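Side-chain contacts in metallocarboxypeptidase (Trypanosoma cruzi, PDB 3DWC), which probably releases single amino acids, other than proline, from the C-terminal end of peptides as a metal-dependent carboxypeptidase of the M32 family: residues B[136-139]-B[140-143]; B[99-102]-B[103-107]; B[409-413]-B[414-418]; B[127-130]-B[131-135]. All blocks are in the same frame, centred on the assembly; numbering follows the deposited sequence.

Interaction 1. Residues B[136-139]-B[140-143]; sequences IALF and REEG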
loop_
_atom_site.group_PDB
_atom_site.type_symbol
_atom_site.label_atom_id
_atom_site.label_comp_id
_atom_site.label_asym_id
_atom_site.label_seq_id
_atom_site.Cartn_x
_atom_site.Cartn_y
_atom_site.Cartn_z
ATOM N N ILE B 136 -20.007 -2.332 -28.375
ATOM C CA ILE B 136 -21.203 -1.544 -28.612
ATOM C C ILE B 136 -22.476 -2.366 -28.376
ATOM O O ILE B 136 -23.483 -1.822 -27.928
ATOM C CB ILE B 136 -21.217 -0.910 -30.045
ATOM C CG1 ILE B 136 -20.038 0.048 -30.228
ATOM C CG2 ILE B 136 -22.523 -0.146 -30.316
ATOM C CD1 ILE B 136 -20.059 1.252 -29.293
ATOM N N ALA B 137 -22.446 -3.666 -28.671
ATOM C CA ALA B 137 -23.617 -4.516 -28.428
ATOM C C ALA B 137 -23.777 -4.809 -26.940
ATOM O O ALA B 137 -24.890 -4.883 -26.433
ATOM C CB ALA B 137 -23.515 -5.809 -29.223
ATOM N N LEU B 138 -22.649 -4.975 -26.253
ATOM C CA LEU B 138 -22.622 -5.163 -24.794
ATOM C C LEU B 138 -23.150 -3.922 -24.042
ATOM O O LEU B 138 -23.949 -4.051 -23.095
ATOM C CB LEU B 138 -21.190 -5.481 -24.340
ATOM C CG LEU B 138 -20.931 -6.174 -22.998
ATOM C CD1 LEU B 138 -21.023 -5.189 -21.846
ATOM C CD2 LEU B 138 -21.859 -7.338 -22.763
ATOM N N PHE B 139 -22.698 -2.736 -24.471
ATOM C CA PHE B 139 -23.118 -1.452 -23.880
ATOM C C PHE B 139 -24.596 -1.227 -24.047
ATOM O O PHE B 139 -25.264 -0.766 -23.109
ATOM C CB PHE B 139 -22.407 -0.261 -24.541
ATOM C CG PHE B 139 -20.935 -0.198 -24.299
ATOM C CD1 PHE B 139 -20.090 0.267 -25.289
ATOM C CD2 PHE B 139 -20.379 -0.562 -23.064
ATOM C CE1 PHE B 139 -18.736 0.353 -25.075
ATOM C CE2 PHE B 139 -19.031 -0.469 -22.848
ATOM C CZ PHE B 139 -18.207 -0.024 -23.849
ATOM N N ARG B 140 -25.102 -1.521 -25.248
ATOM C CA ARG B 140 -26.539 -1.422 -25.526
ATOM C C ARG B 140 -27.321 -2.363 -24.626
ATOM O O ARG B 140 -28.424 -2.028 -24.171
ATOM C CB ARG B 140 -26.857 -1.774 -26.982
ATOM C CG ARG B 140 -26.393 -0.758 -28.024
ATOM C CD ARG B 140 -26.497 -1.350 -29.435
ATOM N NE ARG B 140 -25.995 -0.444 -30.474
ATOM C CZ ARG B 140 -25.882 -0.765 -31.761
ATOM N NH1 ARG B 140 -25.424 0.131 -32.639
ATOM N NH2 ARG B 140 -26.217 -1.981 -32.181
ATOM N N GLU B 141 -26.749 -3.547 -24.390
ATOM C CA GLU B 141 -27.363 -4.547 -23.522
ATOM C C GLU B 141 -27.260 -4.095 -22.079
ATOM O O GLU B 141 -28.202 -4.260 -21.296
ATOM C CB GLU B 141 -26.682 -5.907 -23.682
ATOM C CG GLU B 141 -27.375 -7.034 -22.896
ATOM C CD GLU B 141 -26.727 -8.396 -23.098
ATOM O OE1 GLU B 141 -25.583 -8.450 -23.603
ATOM O OE2 GLU B 141 -27.368 -9.410 -22.733
ATOM N N GLU B 142 -26.107 -3.531 -21.732
ATOM C CA GLU B 142 -25.906 -2.961 -20.403
ATOM C C GLU B 142 -26.938 -1.871 -20.089
ATOM O O GLU B 142 -27.612 -1.939 -19.064
ATOM C CB GLU B 142 -24.479 -2.432 -20.232
ATOM C CG GLU B 142 -24.171 -2.061 -18.777
ATOM C CD GLU B 142 -22.700 -1.784 -18.500
ATOM O OE1 GLU B 142 -21.861 -2.029 -19.388
ATOM O OE2 GLU B 142 -22.383 -1.315 -17.378
ATOM N N GLY B 143 -27.087 -0.898 -20.985
ATOM C CA GLY B 143 -28.086 0.166 -20.821
ATOM C C GLY B 143 -29.458 -0.352 -20.466
ATOM O O GLY B 143 -30.113 0.142 -19.526
#

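Interaction 2. Residues B[99-102]-B[103-107]; sequences EEFV and ERKTV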
loop_
_atom_site.group_PDB
_atom_site.type_symbol
_atom_site.label_atom_id
_atom_site.label_comp_id
_atom_site.label_asym_id
_atom_site.label_seq_id
_atom_site.Cartn_x
_atom_site.Cartn_y
_atom_site.Cartn_z
ATOM N N GLU B 99 -24.948 -11.913 -13.026
ATOM C CA GLU B 99 -23.537 -12.294 -12.897
ATOM C C GLU B 99 -22.981 -12.854 -14.197
ATOM O O GLU B 99 -21.795 -12.707 -14.487
ATOM C CB GLU B 99 -23.351 -13.298 -11.756
ATOM C CG GLU B 99 -23.825 -12.766 -10.398
ATOM C CD GLU B 99 -23.380 -13.618 -9.228
ATOM O OE1 GLU B 99 -23.303 -13.067 -8.109
ATOM O OE2 GLU B 99 -23.116 -14.828 -9.416
ATOM N N GLU B 100 -23.863 -13.480 -14.972
ATOM C CA GLU B 100 -23.556 -13.985 -16.311
ATOM C C GLU B 100 -23.118 -12.841 -17.231
ATOM O O GLU B 100 -22.107 -12.939 -17.919
ATOM C CB GLU B 100 -24.783 -14.734 -16.868
ATOM C CG GLU B 100 -24.665 -15.251 -18.302
ATOM C CD GLU B 100 -24.845 -14.151 -19.346
ATOM O OE1 GLU B 100 -24.057 -14.125 -20.321
ATOM O OE2 GLU B 100 -25.759 -13.307 -19.181
ATOM N N PHE B 101 -23.878 -11.751 -17.225
ATOM C CA PHE B 101 -23.489 -10.547 -17.963
ATOM C C PHE B 101 -22.169 -9.990 -17.447
ATOM O O PHE B 101 -21.280 -9.682 -18.224
ATOM C CB PHE B 101 -24.565 -9.472 -17.848
ATOM C CG PHE B 101 -24.263 -8.250 -18.639
ATOM C CD1 PHE B 101 -24.769 -8.098 -19.915
ATOM C CD2 PHE B 101 -23.451 -7.254 -18.121
ATOM C CE1 PHE B 101 -24.486 -6.968 -20.654
ATOM C CE2 PHE B 101 -23.157 -6.129 -18.864
ATOM C CZ PHE B 101 -23.682 -5.990 -20.132
ATOM N N VAL B 102 -22.065 -9.868 -16.125
ATOM C CA VAL B 102 -20.872 -9.323 -15.478
ATOM C C VAL B 102 -19.583 -10.040 -15.900
ATOM O O VAL B 102 -18.639 -9.385 -16.321
ATOM C CB VAL B 102 -21.033 -9.306 -13.924
ATOM C CG1 VAL B 102 -19.699 -9.094 -13.217
ATOM C CG2 VAL B 102 -22.018 -8.234 -13.517
ATOM N N GLU B 103 -19.553 -11.375 -15.801
ATOM C CA GLU B 103 -18.368 -12.153 -16.201
ATOM C C GLU B 103 -18.071 -12.021 -17.688
ATOM O O GLU B 103 -16.911 -11.933 -18.087
ATOM C CB GLU B 103 -18.503 -13.638 -15.818
ATOM C CG GLU B 103 -17.635 -14.048 -14.622
ATOM C CD GLU B 103 -16.153 -14.208 -14.993
ATOM O OE1 GLU B 103 -15.361 -13.273 -14.738
ATOM O OE2 GLU B 103 -15.780 -15.267 -15.546
ATOM N N ARG B 104 -19.124 -11.998 -18.498
ATOM C CA ARG B 104 -18.984 -11.765 -19.936
ATOM C C ARG B 104 -18.379 -10.390 -20.249
ATOM O O ARG B 104 -17.519 -10.262 -21.132
ATOM C CB ARG B 104 -20.344 -11.871 -20.617
ATOM C CG ARG B 104 -20.257 -12.017 -22.134
ATOM C CD ARG B 104 -21.481 -11.443 -22.839
ATOM N NE ARG B 104 -22.746 -11.722 -22.154
ATOM C CZ ARG B 104 -23.937 -11.355 -22.622
ATOM N NH1 ARG B 104 -24.031 -10.708 -23.783
ATOM N NH2 ARG B 104 -25.047 -11.651 -21.945
ATOM N N LYS B 105 -18.843 -9.358 -19.540
ATOM C CA LYS B 105 -18.320 -8.012 -19.756
ATOM C C LYS B 105 -16.846 -8.018 -19.414
ATOM O O LYS B 105 -16.021 -7.586 -20.211
ATOM C CB LYS B 105 -19.056 -6.967 -18.908
ATOM C CG LYS B 105 -18.459 -5.559 -19.053
ATOM C CD LYS B 105 -19.346 -4.464 -18.482
ATOM C CE LYS B 105 -18.757 -3.072 -18.802
ATOM N NZ LYS B 105 -19.490 -1.988 -18.088
ATOM N N THR B 106 -16.538 -8.542 -18.229
ATOM C CA THR B 106 -15.169 -8.617 -17.707
ATOM C C THR B 106 -14.189 -9.300 -18.656
ATOM O O THR B 106 -13.065 -8.826 -18.830
ATOM C CB THR B 106 -15.150 -9.371 -16.369
ATOM O OG1 THR B 106 -16.035 -8.717 -15.450
ATOM C CG2 THR B 106 -13.737 -9.428 -15.784
ATOM N N VAL B 107 -14.625 -10.407 -19.259
ATOM C CA VAL B 107 -13.802 -11.157 -20.210
ATOM C C VAL B 107 -13.575 -10.338 -21.457
ATOM O O VAL B 107 -12.448 -10.229 -21.937
ATOM C CB VAL B 107 -14.437 -12.522 -20.619
ATOM C CG1 VAL B 107 -13.766 -13.074 -21.898
ATOM C CG2 VAL B 107 -14.334 -13.536 -19.472
#

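Interaction 3. Residues B[409-413]-B[414-418]; sequences DVHWS and GGMFG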
loop_
_atom_site.group_PDB
_atom_site.type_symbol
_atom_site.label_atom_id
_atom_site.label_comp_id
_atom_site.label_asym_id
_atom_site.label_seq_id
_atom_site.Cartn_x
_atom_site.Cartn_y
_atom_site.Cartn_z
ATOM N N ASP B 409 -8.466 6.935 -27.375
ATOM C CA ASP B 409 -8.824 6.800 -25.948
ATOM C C ASP B 409 -9.097 5.334 -25.542
ATOM O O ASP B 409 -9.779 4.595 -26.260
ATOM C CB ASP B 409 -10.032 7.685 -25.582
ATOM C CG ASP B 409 -9.678 9.171 -25.479
ATOM O OD1 ASP B 409 -10.535 10.006 -25.830
ATOM O OD2 ASP B 409 -8.557 9.526 -25.028
ATOM N N VAL B 410 -8.591 4.968 -24.364
ATOM C CA VAL B 410 -8.783 3.634 -23.764
ATOM C C VAL B 410 -10.233 3.310 -23.353
ATOM O O VAL B 410 -10.635 2.141 -23.295
ATOM C CB VAL B 410 -7.896 3.490 -22.482
ATOM C CG1 VAL B 410 -8.438 4.333 -21.354
ATOM C CG2 VAL B 410 -7.755 1.999 -22.077
ATOM N N HIS B 411 -11.010 4.361 -23.114
ATOM C CA HIS B 411 -12.310 4.287 -22.450
ATOM C C HIS B 411 -13.217 3.163 -22.937
ATOM O O HIS B 411 -13.753 2.412 -22.126
ATOM C CB HIS B 411 -13.013 5.654 -22.567
ATOM C CG HIS B 411 -12.325 6.736 -21.787
ATOM N ND1 HIS B 411 -11.043 7.160 -22.075
ATOM C CD2 HIS B 411 -12.719 7.448 -20.700
ATOM C CE1 HIS B 411 -10.677 8.083 -21.203
ATOM N NE2 HIS B 411 -11.676 8.281 -20.360
ATOM N N TRP B 412 -13.399 3.039 -24.242
ATOM C CA TRP B 412 -14.332 2.044 -24.742
ATOM C C TRP B 412 -13.820 0.597 -24.544
ATOM O O TRP B 412 -14.618 -0.322 -24.329
ATOM C CB TRP B 412 -14.668 2.310 -26.205
ATOM C CG TRP B 412 -15.377 3.605 -26.447
ATOM C CD1 TRP B 412 -15.923 4.456 -25.501
ATOM C CD2 TRP B 412 -15.665 4.187 -27.722
ATOM N NE1 TRP B 412 -16.505 5.536 -26.127
ATOM C CE2 TRP B 412 -16.361 5.398 -27.485
ATOM C CE3 TRP B 412 -15.377 3.820 -29.047
ATOM C CZ2 TRP B 412 -16.787 6.238 -28.527
ATOM C CZ3 TRP B 412 -15.805 4.659 -30.087
ATOM C CH2 TRP B 412 -16.505 5.851 -29.816
ATOM N N SER B 413 -12.501 0.413 -24.612
ATOM C CA SER B 413 -11.868 -0.870 -24.267
ATOM C C SER B 413 -12.224 -1.326 -22.869
ATOM O O SER B 413 -12.509 -2.517 -22.646
ATOM C CB SER B 413 -10.355 -0.755 -24.334
ATOM O OG SER B 413 -9.989 -0.356 -25.630
ATOM N N GLY B 414 -12.208 -0.378 -21.927
ATOM C CA GLY B 414 -12.370 -0.697 -20.514
ATOM C C GLY B 414 -13.818 -0.618 -20.101
ATOM O O GLY B 414 -14.118 -0.497 -18.908
ATOM N N GLY B 415 -14.717 -0.636 -21.085
ATOM C CA GLY B 415 -16.141 -0.664 -20.816
ATOM C C GLY B 415 -16.697 0.572 -20.135
ATOM O O GLY B 415 -17.562 0.451 -19.267
ATOM N N MET B 416 -16.194 1.745 -20.528
ATOM C CA MET B 416 -16.666 3.023 -20.025
ATOM C C MET B 416 -17.372 3.803 -21.129
ATOM O O MET B 416 -16.734 4.391 -22.013
ATOM C CB MET B 416 -15.495 3.818 -19.464
ATOM C CG MET B 416 -14.894 3.188 -18.200
ATOM S SD MET B 416 -13.563 4.201 -17.542
ATOM C CE MET B 416 -12.204 3.631 -18.561
ATOM N N PHE B 417 -18.702 3.753 -21.083
ATOM C CA PHE B 417 -19.562 4.411 -22.039
ATOM C C PHE B 417 -20.502 5.271 -21.215
ATOM O O PHE B 417 -21.032 4.800 -20.194
ATOM C CB PHE B 417 -20.360 3.361 -22.822
ATOM C CG PHE B 417 -20.434 3.627 -24.295
ATOM C CD1 PHE B 417 -19.320 3.477 -25.088
ATOM C CD2 PHE B 417 -21.610 4.036 -24.882
ATOM C CE1 PHE B 417 -19.380 3.727 -26.449
ATOM C CE2 PHE B 417 -21.669 4.276 -26.241
ATOM C CZ PHE B 417 -20.552 4.117 -27.017
ATOM N N GLY B 418 -20.709 6.516 -21.642
ATOM C CA GLY B 418 -21.433 7.498 -20.837
ATOM C C GLY B 418 -20.579 8.217 -19.800
ATOM O O GLY B 418 -21.094 8.995 -18.993
#

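Interaction 4. Residues B[127-130]-B[131-135]; sequences GFLP and TLKEL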
loop_
_atom_site.group_PDB
_atom_site.type_symbol
_atom_site.label_atom_id
_atom_site.label_comp_id
_atom_site.label_asym_id
_atom_site.label_seq_id
_atom_site.Cartn_x
_atom_site.Cartn_y
_atom_site.Cartn_z
ATOM N N GLY B 127 -8.744 -4.125 -37.622
ATOM C CA GLY B 127 -8.441 -5.148 -36.616
ATOM C C GLY B 127 -9.167 -4.945 -35.287
ATOM O O GLY B 127 -9.398 -5.911 -34.544
ATOM N N PHE B 128 -9.523 -3.702 -34.975
ATOM C CA PHE B 128 -10.273 -3.417 -33.754
ATOM C C PHE B 128 -11.754 -3.693 -33.954
ATOM O O PHE B 128 -12.418 -4.179 -33.050
ATOM C CB PHE B 128 -10.066 -1.970 -33.312
ATOM C CG PHE B 128 -10.638 -1.665 -31.942
ATOM C CD1 PHE B 128 -10.222 -2.384 -30.817
ATOM C CD2 PHE B 128 -11.583 -0.663 -31.775
ATOM C CE1 PHE B 128 -10.746 -2.109 -29.549
ATOM C CE2 PHE B 128 -12.112 -0.380 -30.502
ATOM C CZ PHE B 128 -11.695 -1.112 -29.393
ATOM N N LEU B 129 -12.241 -3.428 -35.166
ATOM C CA LEU B 129 -13.681 -3.357 -35.465
ATOM C C LEU B 129 -14.539 -4.524 -34.989
ATOM O O LEU B 129 -15.670 -4.298 -34.565
ATOM C CB LEU B 129 -13.907 -3.142 -36.968
ATOM C CG LEU B 129 -15.353 -3.048 -37.474
ATOM C CD1 LEU B 129 -16.141 -1.951 -36.744
ATOM C CD2 LEU B 129 -15.360 -2.815 -38.977
ATOM N N PRO B 130 -14.035 -5.773 -35.094
ATOM C CA PRO B 130 -14.853 -6.886 -34.597
ATOM C C PRO B 130 -15.109 -6.785 -33.094
ATOM O O PRO B 130 -16.259 -6.920 -32.661
ATOM C CB PRO B 130 -14.019 -8.133 -34.950
ATOM C CG PRO B 130 -13.074 -7.680 -36.025
ATOM C CD PRO B 130 -12.768 -6.249 -35.678
ATOM N N THR B 131 -14.046 -6.535 -32.325
ATOM C CA THR B 131 -14.171 -6.215 -30.896
ATOM C C THR B 131 -15.134 -5.045 -30.679
ATOM O O THR B 131 -16.086 -5.162 -29.922
ATOM C CB THR B 131 -12.823 -5.797 -30.251
ATOM O OG1 THR B 131 -11.858 -6.846 -30.382
ATOM C CG2 THR B 131 -13.021 -5.475 -28.771
ATOM N N LEU B 132 -14.877 -3.931 -31.366
ATOM C CA LEU B 132 -15.656 -2.702 -31.173
ATOM C C LEU B 132 -17.156 -2.967 -31.373
ATOM O O LEU B 132 -17.971 -2.537 -30.557
ATOM C CB LEU B 132 -15.124 -1.572 -32.087
ATOM C CG LEU B 132 -15.410 -0.061 -31.848
ATOM C CD1 LEU B 132 -16.320 0.504 -32.914
ATOM C CD2 LEU B 132 -15.930 0.331 -30.421
ATOM N N LYS B 133 -17.510 -3.711 -32.423
ATOM C CA LYS B 133 -18.899 -4.139 -32.648
ATOM C C LYS B 133 -19.487 -4.875 -31.448
ATOM O O LYS B 133 -20.667 -4.710 -31.154
ATOM C CB LYS B 133 -19.009 -5.047 -33.886
ATOM C CG LYS B 133 -18.939 -4.307 -35.230
ATOM C CD LYS B 133 -18.651 -5.246 -36.416
ATOM C CE LYS B 133 -19.920 -5.756 -37.110
ATOM N NZ LYS B 133 -20.675 -6.780 -36.320
ATOM N N GLU B 134 -18.675 -5.690 -30.771
ATOM C CA GLU B 134 -19.145 -6.480 -29.605
ATOM C C GLU B 134 -19.312 -5.616 -28.345
ATOM O O GLU B 134 -20.250 -5.809 -27.563
ATOM C CB GLU B 134 -18.183 -7.630 -29.284
ATOM C CG GLU B 134 -18.169 -8.764 -30.291
ATOM C CD GLU B 134 -17.326 -9.936 -29.796
ATOM O OE1 GLU B 134 -16.247 -10.201 -30.392
ATOM O OE2 GLU B 134 -17.731 -10.567 -28.791
ATOM N N LEU B 135 -18.374 -4.698 -28.144
ATOM C CA LEU B 135 -18.477 -3.674 -27.079
ATOM C C LEU B 135 -19.781 -2.910 -27.203
ATOM O O LEU B 135 -20.590 -2.901 -26.286
ATOM C CB LEU B 135 -17.290 -2.721 -27.144
ATOM C CG LEU B 135 -15.971 -3.384 -26.739
ATOM C CD1 LEU B 135 -14.799 -2.497 -27.075
ATOM C CD2 LEU B 135 -15.987 -3.747 -25.241
#

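Interaction 1. Residues B[136-139]-B[140-143]
I136 and R140 meet one helical turn apart, and the arginine runs back along the helix to reach the isoleucine. With CG anti to the carbonyl carbon (chi1 -70°) and the chain extended from CG to NE, the guanidinium is laid over the I136 methyl: I136 CG2 sits on one of its faces, 3.5 Å from R140 NE. On the way the arginine passes close by the isoleucine carbonyl, R140 CG lying 3.1 Å from I136 O. That same oxygen takes the backbone bond from R140 N. Further on, the two methyls of L138 border two acids, L138 CD2 standing 4.0 Å from E141 OE1 and L138 CD1 4.1 Å from E142 OE1. The ring of F139 meets E142 at its edge, where F139 CD2 is 4.2 Å from E142 OE1. Beneath the side chains run the i to i+4 bonds of helix 125-147; E142 N reaches L138 O at 2.6 Å and G143 N reaches F139 O at 2.8 Å. The second shell sets the polar ends: R140 NH1 bonds L372 O, E141 pairs with R104, and the buried E142 splits its carboxylate between K105 and R146. Two basic partners would be expected to keep E142 ionised despite its burial, while L138 CD1 and the F139 edge border its OE1 with carbon and offer it no hydrogen-bond donor.

Interaction 2. Residues B[99-102]-B[103-107]
The R104 guanidinium has F101 CD1 over one face, offset toward the rim, and the carboxylate of E100 at its edge. Ring and guanidinium planes stand 58° apart, so this is an oblique touch, with F101 CD1 4.1 Å from R104 NH2. At the edge E100 makes a salt bridge: its OE1 offers the syn lone pair to R104 NH2 at 3.1 Å, with the oxygen tilted out of the guanidinium plane. Two weak bonds, R104 NE to E100 OE1 and R104 NH2 to E100 OE2, complete a loose grip between planes turned 36° from each other. Bends in both chains make the meeting possible, at chi2 in the glutamate (-77°) and at chi3 in the arginine. The arginine's other terminal nitrogen, NH1, is held by E141 of helix 125-147. K105 runs extended past the other end of the phenylalanine, K105 CD lying 4.2 Å from F101 CE2, and carries its ammonium to E142. T106 turns its hydroxyl back on the helix: T106 OG1 donates to V102 O at 2.8 Å, and T106 N gives that oxygen a second bond at 3.0 Å. An i to i+4 Glu-Arg salt bridge and a threonine hydroxyl bonded to the carbonyl four residues earlier are both familiar features of alpha helices; here they mark the first turns of helix 99-122, whose F101 packs on helix 125-147.

Interaction 3. Residues B[409-413]-B[414-418]
H411 O takes two backbone N-H groups: M416 N, just past the turn, at 3.0 Å, and G414 N, inside it, in a weak bond at 3.2 Å. G414 N also bonds V410 O. The chain reverses here through a type I beta turn from W412 to G415, and G415, its last residue, has positive phi, which favours glycine. G415 N bonds W412 O inside the M416 N to H411 O bond, the paired bonds of a Schellman motif following the helical backbone angles of 410-413. F417 CE1 lies above one face of the W412 indole, offset toward the rim and 3.4 Å from W412 NE1, while M416 O sits at the indole edge in its plane, 3.6 Å from W412 CD1. The ring planes of W412 and F417 are inclined at 46°. M416 bends at chi3 (-84°), which brings its methyl CE to 3.9 Å from H411 CA; the sulfur stands obliquely off the imidazole, M416 SD being 5.3 Å from the ring centroid. E369 of helix 358-374 takes the indole N-H through one carboxylate oxygen and G418 N through the other. F139 stacks on F417, and F420 on H411, whose side chain is about 10 Å from the cobalt ion. With its N-H bonded to E369, the buried indole still has a pi face for F417, so polar and aromatic contacts together hold W412 in place.

Interaction 4. Residues B[127-130]-B[131-135]
F128 leaves the helix with CG anti to its backbone N (chi1 -171°), which swings the ring from CB forward over the next turn. The CD2-CE2 side of the ring meets L132 obliquely: F128 CD2 is 3.7 Å from L132 CB, and F128 CE2 is 3.6 Å from L132 CG. Across the ring, F128 CE1 touches the methyl of T131, with T131 CG2 4.1 Å away, and at the far end F128 CZ reaches L135 CD1 at 4.1 Å. The phenylalanine thus spans the i+3, i+4 and i+7 positions that make up one side of an alpha helix. This is an early part of helix 125-147, kinked at P130, which has no N-H to give to the preceding turn. L132 N bonds F128 O and K133 N bonds L129 O, whereas the bond from E134 N to P130 O is weak. On a different side L129 lies across the aliphatic part of K133, with L129 CD1 4.0 Å from K133 CG; the lysine bends at chi3 and chi4, and its side chain touches E380. T131 and L135 also face helix 99-122, T131 packing on A112 and V115 and L135 on L108, while F128 rests on L407.

From the N terminus, interaction 2 comes first, on helix 99-122; interactions 4 and 1 follow on helix 125-147, adjoining end to end, and interaction 3 lies far later, in the loop between helices 382-394 and 421-441. Each is local and they run in series, so none nests within or crosses another; only interaction 3 turns the chain back on itself. Interactions 1 and 2 join the two consecutive helices through two salt bridges and F101 against L138. The loop of interaction 3 rests on helix 125-147 at two levels, F417 and G415 on F139, W412 on L132 and L135; its G415 O takes a weak bond from K105, so it also meets helix 99-122.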